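Local coordinates for protein possible thiol-disulfide isomerase (Cytophaga hutchinsonii, PDB 3HCZ) that is probably a thiol-disulfide oxidoreductase of the thioredoxin superfamily, likely to make, break or rearrange disulfide bonds, though its function is not established, at residues E49-N60 and Y131-V139. Sequence-based numbering, arbitrary orientation. Where two conformers were deposited one is given.
Sequences ETPKLYDWWLKN and YENLDDFLV
Trp-56 of helix 49-60 lies against Leu-134 and Asp-135 of segment 131-139, where two helices of a thioredoxin fold pack side by side on one face of the central sheet. Leu-134 CD1 sits almost squarely over the six-membered ring of Trp-56, 3.7 Å from its centroid, a CH-pi contact in which a compact methyl meets the flat indole. At the ring's edge Trp-56 NE1 donates to Asp-135 OD1 (2.8 Å, N-H...O 160°); the oxygen lies near the indole plane, yet the N-H reaches it from above the carboxylate plane. Leu-138 CD1 meets CZ2 at the same rim. Indole suits this place because it combines a broad apolar surface with one polar edge, and with CG anti to the backbone N (chi1 175°) it extends toward the neighbouring helix. A leucine here would probably leave Asp-135 OD1 without its indole donor and Leu-134 without the flat surface beneath its methyl.

One turn earlier, Leu-53 CD1 touches Leu-134 CD1 at 3.6 Å, the chains crossing at about a right angle, and also meets Tyr-131 CB; leucine suits position 134 because one methyl serves both Trp-56 and Leu-53. Lys-52 lays CB over one face of the Tyr-131 ring, 3.9 Å from the centroid, its methylenes suiting the ring while the charged end leads away. Beneath this layer, Phe-37 and Val-67 of the sheet meet Leu-53, Val-117 supports Leu-134, and Ile-65 touches Trp-56.

Asn-60 forms the second shell. Its amide nitrogen lies above the indole face opposite Leu-134, toward the rim, while Lys-63 binds its OD1. An amide suits the site, its two N-H groups serving two acceptors: a water bridges Asn-60 ND2 to Asp-135 OD2, so indole and water hold separate carboxylate oxygens, and the other N-H is hydrogen-bonded to Trp-56 O, ND2 to O 2.7 Å, nearly straight at 171°.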
ATOM      1  N   GLU A  49      -2.004  -5.799  11.321  1.00 16.32           N
ATOM      2  CA  GLU A  49      -1.031  -5.258  10.387  0.50 16.57           C
ATOM      3  C   GLU A  49      -1.374  -3.821  10.025  1.00 16.94           C
ATOM      4  O   GLU A  49      -0.487  -2.948   9.964  1.00 17.20           O
ATOM      5  CB  GLU A  49      -1.000  -6.092   9.121  0.50 16.63           C
ATOM      6  CG  GLU A  49      -0.464  -7.489   9.338  0.50 16.64           C
ATOM      7  CD  GLU A  49      -1.547  -8.524   9.535  0.50 18.27           C
ATOM      8  OE1 GLU A  49      -2.701  -8.149   9.871  0.50 17.57           O
ATOM      9  OE2 GLU A  49      -1.231  -9.720   9.353  0.50 16.73           O
ATOM     10  N   THR A  50      -2.668  -3.565   9.796  1.00 15.65           N
ATOM     11  CA  THR A  50      -3.079  -2.233   9.324  1.00 16.41           C
ATOM     12  C   THR A  50      -2.696  -1.096  10.319  1.00 16.00           C
ATOM     13  O   THR A  50      -1.971  -0.150   9.930  1.00 16.86           O
ATOM     14  CB  THR A  50      -4.570  -2.212   8.858  1.00 16.20           C
ATOM     15  OG1 THR A  50      -4.740  -3.196   7.825  1.00 16.56           O
ATOM     16  CG2 THR A  50      -4.967  -0.820   8.286  1.00 16.48           C
ATOM     17  N   PRO A  51      -3.146  -1.178  11.593  1.00 16.01           N
ATOM     18  CA  PRO A  51      -2.825  -0.072  12.485  1.00 16.01           C
ATOM     19  C   PRO A  51      -1.340  -0.031  12.850  1.00 15.95           C
ATOM     20  O   PRO A  51      -0.807   1.052  13.111  1.00 16.18           O
ATOM     21  CB  PRO A  51      -3.682  -0.362  13.732  1.00 15.10           C
ATOM     22  CG  PRO A  51      -3.945  -1.861  13.665  1.00 16.54           C
ATOM     23  CD  PRO A  51      -4.139  -2.086  12.200  1.00 16.54           C
ATOM     24  N   LYS A  52      -0.684  -1.184  12.904  1.00 15.65           N
ATOM     25  CA  LYS A  52       0.731  -1.193  13.190  1.00 16.48           C
ATOM     26  C   LYS A  52       1.557  -0.561  12.065  1.00 15.76           C
ATOM     27  O   LYS A  52       2.553   0.103  12.329  1.00 16.09           O
ATOM     28  CB  LYS A  52       1.221  -2.609  13.479  1.00 16.84           C
ATOM     29  CG  LYS A  52       0.839  -3.060  14.894  1.00 20.97           C
ATOM     30  CD  LYS A  52       1.298  -4.481  15.166  1.00 26.18           C
ATOM     31  CE  LYS A  52       1.124  -4.879  16.625  1.00 28.10           C
ATOM     32  NZ  LYS A  52       2.131  -4.212  17.508  1.00 32.34           N
ATOM     33  N   LEU A  53       1.163  -0.809  10.815  1.00 15.56           N
ATOM     34  CA  LEU A  53       1.800  -0.153   9.672  1.00 15.19           C
ATOM     35  C   LEU A  53       1.543   1.351   9.787  1.00 15.36           C
ATOM     36  O   LEU A  53       2.409   2.162   9.460  1.00 14.73           O
ATOM     37  CB  LEU A  53       1.243  -0.682   8.337  1.00 14.52           C
ATOM     38  CG  LEU A  53       1.907  -0.063   7.091  1.00 15.30           C
ATOM     39  CD1 LEU A  53       3.440  -0.324   7.053  1.00 16.28           C
ATOM     40  CD2 LEU A  53       1.226  -0.532   5.795  1.00 17.70           C
ATOM     41  N   TYR A  54       0.351   1.719  10.251  1.00 14.75           N
ATOM     42  CA  TYR A  54       0.028   3.155  10.388  1.00 15.22           C
ATOM     43  C   TYR A  54       0.950   3.794  11.417  1.00 16.12           C
ATOM     44  O   TYR A  54       1.503   4.857  11.159  1.00 16.39           O
ATOM     45  CB  TYR A  54      -1.446   3.393  10.712  1.00 14.92           C
ATOM     46  CG  TYR A  54      -1.849   4.859  10.581  1.00 14.92           C
ATOM     47  CD1 TYR A  54      -2.218   5.385   9.336  1.00 15.35           C
ATOM     48  CD2 TYR A  54      -1.826   5.702  11.686  1.00 14.64           C
ATOM     49  CE1 TYR A  54      -2.581   6.755   9.208  1.00 16.03           C
ATOM     50  CE2 TYR A  54      -2.189   7.038  11.579  1.00 14.92           C
ATOM     51  CZ  TYR A  54      -2.568   7.552  10.311  1.00 14.96           C
ATOM     52  OH  TYR A  54      -2.932   8.869  10.193  1.00 14.87           O
ATOM     53  N   ASP A  55       1.141   3.128  12.563  1.00 16.87           N
ATOM     54  CA  ASP A  55       2.046   3.611  13.584  1.00 17.85           C
ATOM     55  C   ASP A  55       3.454   3.741  13.037  1.00 17.49           C
ATOM     56  O   ASP A  55       4.116   4.734  13.297  1.00 17.84           O
ATOM     57  CB  ASP A  55       2.094   2.667  14.778  1.00 18.81           C
ATOM     58  CG  ASP A  55       0.804   2.620  15.544  1.00 22.55           C
ATOM     59  OD1 ASP A  55      -0.006   3.581  15.506  1.00 25.17           O
ATOM     60  OD2 ASP A  55       0.618   1.593  16.228  1.00 29.31           O
ATOM     61  N   TRP A  56       3.901   2.720  12.302  1.00 17.43           N
ATOM     62  CA  TRP A  56       5.222   2.744  11.644  1.00 17.46           C
ATOM     63  C   TRP A  56       5.335   3.945  10.676  1.00 17.31           C
ATOM     64  O   TRP A  56       6.344   4.638  10.659  1.00 16.08           O
ATOM     65  CB  TRP A  56       5.503   1.409  10.927  1.00 17.79           C
ATOM     66  CG  TRP A  56       6.797   1.437  10.134  1.00 19.69           C
ATOM     67  CD1 TRP A  56       8.046   1.036  10.561  1.00 21.83           C
ATOM     68  CD2 TRP A  56       6.972   1.918   8.789  1.00 21.26           C
ATOM     69  NE1 TRP A  56       8.978   1.241   9.565  1.00 21.71           N
ATOM     70  CE2 TRP A  56       8.353   1.789   8.475  1.00 21.09           C
ATOM     71  CE3 TRP A  56       6.098   2.465   7.824  1.00 18.99           C
ATOM     72  CZ2 TRP A  56       8.876   2.156   7.229  1.00 22.72           C
ATOM     73  CZ3 TRP A  56       6.624   2.843   6.581  1.00 20.62           C
ATOM     74  CH2 TRP A  56       8.007   2.692   6.303  1.00 21.50           C
ATOM     75  N   TRP A  57       4.290   4.151   9.865  1.00 16.38           N
ATOM     76  CA  TRP A  57       4.238   5.221   8.893  1.00 16.27           C
ATOM     77  C   TRP A  57       4.320   6.595   9.571  1.00 16.46           C
ATOM     78  O   TRP A  57       5.052   7.492   9.108  1.00 16.21           O
ATOM     79  CB  TRP A  57       2.974   5.110   8.037  1.00 15.73           C
ATOM     80  CG  TRP A  57       2.817   6.261   7.092  1.00 15.82           C
ATOM     81  CD1 TRP A  57       3.545   6.503   5.952  1.00 16.05           C
ATOM     82  CD2 TRP A  57       1.864   7.324   7.196  1.00 13.42           C
ATOM     83  NE1 TRP A  57       3.121   7.698   5.362  1.00 16.03           N
ATOM     84  CE2 TRP A  57       2.079   8.198   6.092  1.00 15.64           C
ATOM     85  CE3 TRP A  57       0.840   7.621   8.102  1.00 12.81           C
ATOM     86  CZ2 TRP A  57       1.308   9.343   5.886  1.00 14.92           C
ATOM     87  CZ3 TRP A  57       0.106   8.793   7.924  1.00 14.43           C
ATOM     88  CH2 TRP A  57       0.336   9.632   6.816  1.00 14.57           C
ATOM     89  N   LEU A  58       3.580   6.773  10.664  1.00 16.45           N
ATOM     90  CA  LEU A  58       3.655   8.027  11.389  1.00 17.30           C
ATOM     91  C   LEU A  58       5.106   8.335  11.775  1.00 18.48           C
ATOM     92  O   LEU A  58       5.518   9.492  11.709  1.00 18.81           O
ATOM     93  CB  LEU A  58       2.788   7.994  12.644  1.00 17.54           C
ATOM     94  CG  LEU A  58       1.291   8.033  12.442  1.00 16.90           C
ATOM     95  CD1 LEU A  58       0.594   7.873  13.793  1.00 18.78           C
ATOM     96  CD2 LEU A  58       0.851   9.370  11.792  1.00 17.37           C
ATOM     97  N   LYS A  59       5.873   7.307  12.157  1.00 19.22           N
ATOM     98  CA  LYS A  59       7.264   7.477  12.611  1.00 21.08           C
ATOM     99  C   LYS A  59       8.275   7.660  11.476  1.00 21.48           C
ATOM    100  O   LYS A  59       9.371   8.197  11.685  1.00 21.06           O
ATOM    101  CB  LYS A  59       7.712   6.282  13.459  1.00 21.03           C
ATOM    102  CG  LYS A  59       7.143   6.300  14.842  1.00 25.58           C
ATOM    103  CD  LYS A  59       7.215   4.915  15.467  1.00 31.19           C
ATOM    104  CE  LYS A  59       6.467   4.904  16.805  1.00 35.10           C
ATOM    105  NZ  LYS A  59       5.511   3.736  16.876  1.00 37.13           N
ATOM    106  N   ASN A  60       7.912   7.208  10.283  1.00 21.64           N
ATOM    107  CA  ASN A  60       8.861   7.145   9.185  1.00 22.40           C
ATOM    108  C   ASN A  60       8.492   8.018   7.989  1.00 23.08           C
ATOM    109  O   ASN A  60       9.281   8.143   7.048  1.00 23.92           O
ATOM    110  CB  ASN A  60       9.062   5.686   8.758  1.00 22.46           C
ATOM    111  CG  ASN A  60       9.794   4.874   9.800  1.00 22.94           C
ATOM    112  OD1 ASN A  60      11.018   4.835   9.815  1.00 27.97           O
ATOM    113  ND2 ASN A  60       9.060   4.224  10.675  1.00 23.56           N
ATOM    114  N   TYR A 131       5.159  -5.894   7.566  1.00 21.06           N
ATOM    115  CA  TYR A 131       5.515  -4.541   8.055  1.00 21.38           C
ATOM    116  C   TYR A 131       6.681  -4.584   9.079  1.00 20.31           C
ATOM    117  O   TYR A 131       7.471  -3.645   9.168  1.00 20.71           O
ATOM    118  CB  TYR A 131       4.281  -3.826   8.668  1.00 22.41           C
ATOM    119  CG  TYR A 131       4.049  -4.241  10.117  1.00 24.42           C
ATOM    120  CD1 TYR A 131       4.720  -3.608  11.162  1.00 24.94           C
ATOM    121  CD2 TYR A 131       3.221  -5.311  10.424  1.00 28.84           C
ATOM    122  CE1 TYR A 131       4.565  -4.003  12.448  1.00 27.39           C
ATOM    123  CE2 TYR A 131       3.034  -5.713  11.736  1.00 29.46           C
ATOM    124  CZ  TYR A 131       3.720  -5.054  12.734  1.00 30.09           C
ATOM    125  OH  TYR A 131       3.548  -5.449  14.038  1.00 34.70           O
ATOM    126  N   GLU A 132       6.813  -5.683   9.827  1.00 19.92           N
ATOM    127  CA  GLU A 132       7.805  -5.735  10.878  1.00 19.86           C
ATOM    128  C   GLU A 132       9.211  -5.868  10.305  1.00 18.77           C
ATOM    129  O   GLU A 132      10.180  -5.695  11.033  1.00 17.55           O
ATOM    130  CB  GLU A 132       7.506  -6.836  11.918  1.00 20.62           C
ATOM    131  CG  GLU A 132       7.785  -8.229  11.468  1.00 24.79           C
ATOM    132  CD  GLU A 132       6.624  -8.860  10.698  1.00 31.90           C
ATOM    133  OE1 GLU A 132       5.731  -8.141  10.178  1.00 28.90           O
ATOM    134  OE2 GLU A 132       6.615 -10.116  10.620  1.00 36.49           O
ATOM    135  N   ASN A 133       9.314  -6.158   9.003  1.00 17.44           N
ATOM    136  CA  ASN A 133      10.611  -6.239   8.327  1.00 18.28           C
ATOM    137  C   ASN A 133      10.989  -5.006   7.498  1.00 17.88           C
ATOM    138  O   ASN A 133      12.067  -4.944   6.918  1.00 17.63           O
ATOM    139  CB  ASN A 133      10.691  -7.523   7.487  1.00 17.83           C
ATOM    140  CG  ASN A 133      10.655  -8.772   8.351  1.00 19.92           C
ATOM    141  OD1 ASN A 133       9.891  -9.695   8.098  1.00 22.32           O
ATOM    142  ND2 ASN A 133      11.437  -8.773   9.411  1.00 20.78           N
ATOM    143  N   LEU A 134      10.117  -4.006   7.488  1.00 18.79           N
ATOM    144  CA  LEU A 134      10.368  -2.777   6.717  1.00 19.79           C
ATOM    145  C   LEU A 134      11.631  -1.972   7.075  1.00 20.26           C
ATOM    146  O   LEU A 134      12.359  -1.527   6.166  1.00 19.54           O
ATOM    147  CB  LEU A 134       9.156  -1.841   6.813  1.00 19.87           C
ATOM    148  CG  LEU A 134       7.955  -2.113   5.938  1.00 19.47           C
ATOM    149  CD1 LEU A 134       6.872  -1.180   6.415  1.00 17.77           C
ATOM    150  CD2 LEU A 134       8.297  -1.821   4.471  1.00 18.73           C
ATOM    151  N   ASP A 135      11.894  -1.772   8.375  1.00 20.79           N
ATOM    152  CA  ASP A 135      13.023  -0.937   8.780  1.00 21.40           C
ATOM    153  C   ASP A 135      14.284  -1.575   8.271  1.00 21.28           C
ATOM    154  O   ASP A 135      15.132  -0.915   7.653  1.00 20.86           O
ATOM    155  CB  ASP A 135      13.111  -0.792  10.310  1.00 22.55           C
ATOM    156  CG  ASP A 135      12.224   0.312  10.851  1.00 25.09           C
ATOM    157  OD1 ASP A 135      11.758   1.175  10.076  1.00 27.31           O
ATOM    158  OD2 ASP A 135      12.013   0.325  12.080  1.00 30.99           O
ATOM    159  N   ASP A 136      14.412  -2.881   8.507  1.00 21.11           N
ATOM    160  CA  ASP A 136      15.589  -3.565   8.043  1.00 20.99           C
ATOM    161  C   ASP A 136      15.712  -3.671   6.557  1.00 19.85           C
ATOM    162  O   ASP A 136      16.815  -3.542   6.027  1.00 20.75           O
ATOM    163  CB  ASP A 136      15.737  -4.914   8.685  1.00 21.76           C
ATOM    164  CG  ASP A 136      16.775  -4.870   9.683  1.00 26.36           C
ATOM    165  OD1 ASP A 136      16.497  -4.397  10.818  1.00 29.73           O
ATOM    166  OD2 ASP A 136      17.921  -5.192   9.286  1.00 34.26           O
ATOM    167  N   PHE A 137      14.590  -3.903   5.889  1.00 19.06           N
ATOM    168  CA  PHE A 137      14.609  -3.896   4.452  1.00 17.88           C
ATOM    169  C   PHE A 137      15.128  -2.531   3.928  1.00 18.06           C
ATOM    170  O   PHE A 137      16.008  -2.516   3.077  1.00 16.86           O
ATOM    171  CB  PHE A 137      13.254  -4.202   3.814  1.00 17.52           C
ATOM    172  CG  PHE A 137      13.253  -3.872   2.359  1.00 14.82           C
ATOM    173  CD1 PHE A 137      13.833  -4.762   1.440  1.00 14.06           C
ATOM    174  CD2 PHE A 137      12.804  -2.619   1.919  1.00 13.05           C
ATOM    175  CE1 PHE A 137      13.912  -4.429   0.067  1.00 14.89           C
ATOM    176  CE2 PHE A 137      12.879  -2.265   0.570  1.00 13.65           C
ATOM    177  CZ  PHE A 137      13.450  -3.134  -0.357  1.00 12.09           C
ATOM    178  N   LEU A 138      14.590  -1.406   4.420  1.00 18.46           N
ATOM    179  CA  LEU A 138      15.054  -0.092   3.905  1.00 19.46           C
ATOM    180  C   LEU A 138      16.545   0.166   4.168  1.00 20.14           C
ATOM    181  O   LEU A 138      17.246   0.718   3.293  1.00 21.11           O
ATOM    182  CB  LEU A 138      14.198   1.082   4.396  1.00 18.68           C
ATOM    183  CG  LEU A 138      12.781   1.054   3.806  1.00 18.93           C
ATOM    184  CD1 LEU A 138      11.884   1.970   4.557  1.00 21.54           C
ATOM    185  CD2 LEU A 138      12.832   1.414   2.309  1.00 17.22           C
ATOM    186  N   VAL A 139      17.043  -0.240   5.341  1.00 20.58           N
ATOM    187  CA  VAL A 139      18.487  -0.083   5.616  1.00 20.78           C
ATOM    188  C   VAL A 139      19.325  -0.821   4.591  1.00 21.46           C
ATOM    189  O   VAL A 139      20.238  -0.233   4.007  1.00 21.15           O
ATOM    190  CB  VAL A 139      18.914  -0.497   7.043  1.00 20.94           C
ATOM    191  CG1 VAL A 139      20.420  -0.330   7.190  1.00 21.39           C
ATOM    192  CG2 VAL A 139      18.221   0.365   8.074  1.00 21.37           C
TER
HETATM  193  O   HOH W   1      10.389   2.713  12.675  1.00 27.96           O